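Local coordinates for protein KLTH0A00704p (Lachancea thermotolerans, PDB 4J2G) that acts in autophagy as an Atg13 protein, whose HORMA domain, the part described here, probably mediates recruitment of PI 3-kinase, at residues Ala227-Val232 / Arg264-Phe269. The protein carries 1 engineered substitution. Residues are numbered along the deposited sequence; the frame is centred on the assembly and turned at random.
Sequences ATYSNV and RKDCDF
Y229 donates its phenolic hydroxyl to the carboxylate of D266, the one hydrogen bond between 227-232 and 264-269, with OH of Y229 2.7 Å from OD2 of D266. OD2 of D266 offers its syn lone pair, on the side of OD1, and sits beside the rim of the ring, close to its plane, 3.4 Å from CE2 of Y229. The two side chains meet nearly head-on from their own segments, with the carboxylate plane turned 60° from the ring. In D266, chi1 of -57° sets CG anti to the carbonyl carbon, turning the carboxylate toward the phenol. K265 runs obliquely across the end of the tyrosine: its CD packs 3.7 Å from OH of Y229, and its extended chain brings its NZ to 4.1 Å from CE1 of Y229. That ammonium is held by the carbonyl oxygen of A240 rather than by the phenol. A phenylalanine in place of Y229 would probably leave OD2 of D266 without this donor and take away the atom that CD of K265 packs against. Within the HORMA domain, the contact ties the long loop between strands 201-208 and 242-252 to the short connection by which strand 255-264 of the five-stranded sheet passes into strand 268-271 of the three-stranded one. It is a small surface contact, about 17 Å from its centre to that of the chain. Further out, H241 packs against Y229 and I226 against D266. R264 fastens the same loop from the strand end, its guanidinium NH1 and NH2 bonding the carbonyl oxygens of K223 and G220.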
loop_
_atom_site.group_PDB
_atom_site.type_symbol
_atom_site.label_atom_id
_atom_site.label_comp_id
_atom_site.label_asym_id
_atom_site.label_seq_id
_atom_site.Cartn_x
_atom_site.Cartn_y
_atom_site.Cartn_z
ATOM N N ALA A 227 13.041 -15.186 10.871
ATOM C CA ALA A 227 14.161 -14.767 11.725
ATOM C C ALA A 227 15.506 -14.863 11.022
ATOM O O ALA A 227 16.501 -14.383 11.544
ATOM C CB ALA A 227 14.179 -15.546 13.062
ATOM N N THR A 228 15.567 -15.449 9.833
ATOM C CA THR A 228 16.839 -15.378 9.071
ATOM C C THR A 228 17.208 -13.986 8.533
ATOM O O THR A 228 18.312 -13.785 8.068
ATOM C CB THR A 228 16.895 -16.326 7.868
ATOM O OG1 THR A 228 15.790 -16.057 7.021
ATOM C CG2 THR A 228 16.828 -17.755 8.289
ATOM N N TYR A 229 16.289 -13.037 8.554
ATOM C CA TYR A 229 16.601 -11.708 8.054
ATOM C C TYR A 229 17.514 -10.968 8.985
ATOM O O TYR A 229 17.252 -10.886 10.190
ATOM C CB TYR A 229 15.300 -10.907 7.860
ATOM C CG TYR A 229 14.695 -11.212 6.525
ATOM C CD1 TYR A 229 15.357 -10.830 5.349
ATOM C CD2 TYR A 229 13.480 -11.896 6.412
ATOM C CE1 TYR A 229 14.807 -11.145 4.098
ATOM C CE2 TYR A 229 12.912 -12.193 5.167
ATOM C CZ TYR A 229 13.556 -11.775 4.020
ATOM O OH TYR A 229 12.992 -12.041 2.785
ATOM N N SER A 230 18.565 -10.384 8.425
ATOM C CA SER A 230 19.458 -9.562 9.222
ATOM C C SER A 230 19.526 -8.075 8.752
ATOM O O SER A 230 19.971 -7.736 7.615
ATOM C CB SER A 230 20.837 -10.216 9.245
ATOM O OG SER A 230 21.399 -10.073 10.534
ATOM N N ASN A 231 19.035 -7.207 9.624
ATOM C CA ASN A 231 18.964 -5.785 9.368
ATOM C C ASN A 231 20.344 -5.152 9.276
ATOM O O ASN A 231 21.212 -5.383 10.142
ATOM C CB ASN A 231 18.155 -5.123 10.438
ATOM C CG ASN A 231 16.744 -5.639 10.482
ATOM O OD1 ASN A 231 16.252 -6.236 9.519
ATOM N ND2 ASN A 231 16.055 -5.379 11.576
ATOM N N VAL A 232 20.559 -4.424 8.181
ATOM C CA VAL A 232 21.741 -3.616 8.025
ATOM C C VAL A 232 21.415 -2.165 7.647
ATOM O O VAL A 232 20.356 -1.865 7.047
ATOM C CB VAL A 232 22.655 -4.195 6.947
ATOM C CG1 VAL A 232 23.159 -5.552 7.417
ATOM C CG2 VAL A 232 21.954 -4.248 5.569
ATOM N N ARG A 264 6.249 -5.960 2.531
ATOM C CA ARG A 264 6.827 -7.217 2.974
ATOM C C ARG A 264 7.243 -8.070 1.752
ATOM O O ARG A 264 6.404 -8.397 0.918
ATOM C CB ARG A 264 5.719 -7.902 3.812
ATOM C CG ARG A 264 6.203 -9.087 4.597
ATOM C CD ARG A 264 5.029 -9.784 5.338
ATOM N NE ARG A 264 4.409 -8.904 6.310
ATOM C CZ ARG A 264 4.927 -8.572 7.511
ATOM N NH1 ARG A 264 6.090 -9.017 7.927
ATOM N NH2 ARG A 264 4.253 -7.769 8.310
ATOM N N LYS A 265 8.547 -8.360 1.608
ATOM C CA LYS A 265 9.102 -9.274 0.578
ATOM C C LYS A 265 8.453 -10.641 0.439
ATOM O O LYS A 265 8.326 -11.159 -0.656
ATOM C CB LYS A 265 10.600 -9.538 0.830
ATOM C CG LYS A 265 11.540 -8.323 0.646
ATOM C CD LYS A 265 12.893 -8.609 1.295
ATOM C CE LYS A 265 13.975 -7.764 0.683
ATOM N NZ LYS A 265 15.211 -7.976 1.473
ATOM N N ASP A 266 8.077 -11.257 1.557
ATOM C CA ASP A 266 7.472 -12.562 1.480
ATOM C C ASP A 266 5.953 -12.526 1.790
ATOM O O ASP A 266 5.536 -12.044 2.854
ATOM C CB ASP A 266 8.176 -13.401 2.542
ATOM C CG ASP A 266 9.649 -13.440 2.346
ATOM O OD1 ASP A 266 10.073 -14.419 1.674
ATOM O OD2 ASP A 266 10.372 -12.532 2.869
ATOM N N CYS A 267 5.140 -13.117 0.917
ATOM C CA CYS A 267 3.697 -13.184 1.121
ATOM C C CYS A 267 3.191 -14.607 0.859
ATOM O O CYS A 267 2.034 -14.815 0.584
ATOM C CB CYS A 267 2.997 -12.264 0.119
ATOM S SG CYS A 267 3.267 -10.517 0.384
ATOM N N ASP A 268 4.058 -15.604 0.895
ATOM C CA ASP A 268 3.537 -16.933 0.605
ATOM C C ASP A 268 2.929 -17.485 1.921
ATOM O O ASP A 268 3.543 -18.291 2.531
ATOM C CB ASP A 268 4.671 -17.815 0.062
ATOM C CG ASP A 268 4.187 -19.213 -0.379
ATOM O OD1 ASP A 268 2.986 -19.454 -0.516
ATOM O OD2 ASP A 268 5.030 -20.080 -0.600
ATOM N N PHE A 269 1.810 -16.905 2.369
ATOM C CA PHE A 269 1.029 -17.288 3.573
ATOM C C PHE A 269 0.115 -18.500 3.377
ATOM O O PHE A 269 -0.364 -18.725 2.266
ATOM C CB PHE A 269 0.149 -16.118 4.022
ATOM C CG PHE A 269 0.925 -14.976 4.603
ATOM C CD1 PHE A 269 1.372 -15.004 5.933
ATOM C CD2 PHE A 269 1.236 -13.862 3.822
ATOM C CE1 PHE A 269 2.112 -13.934 6.481
ATOM C CE2 PHE A 269 1.963 -12.776 4.369
ATOM C CZ PHE A 269 2.420 -12.815 5.696
#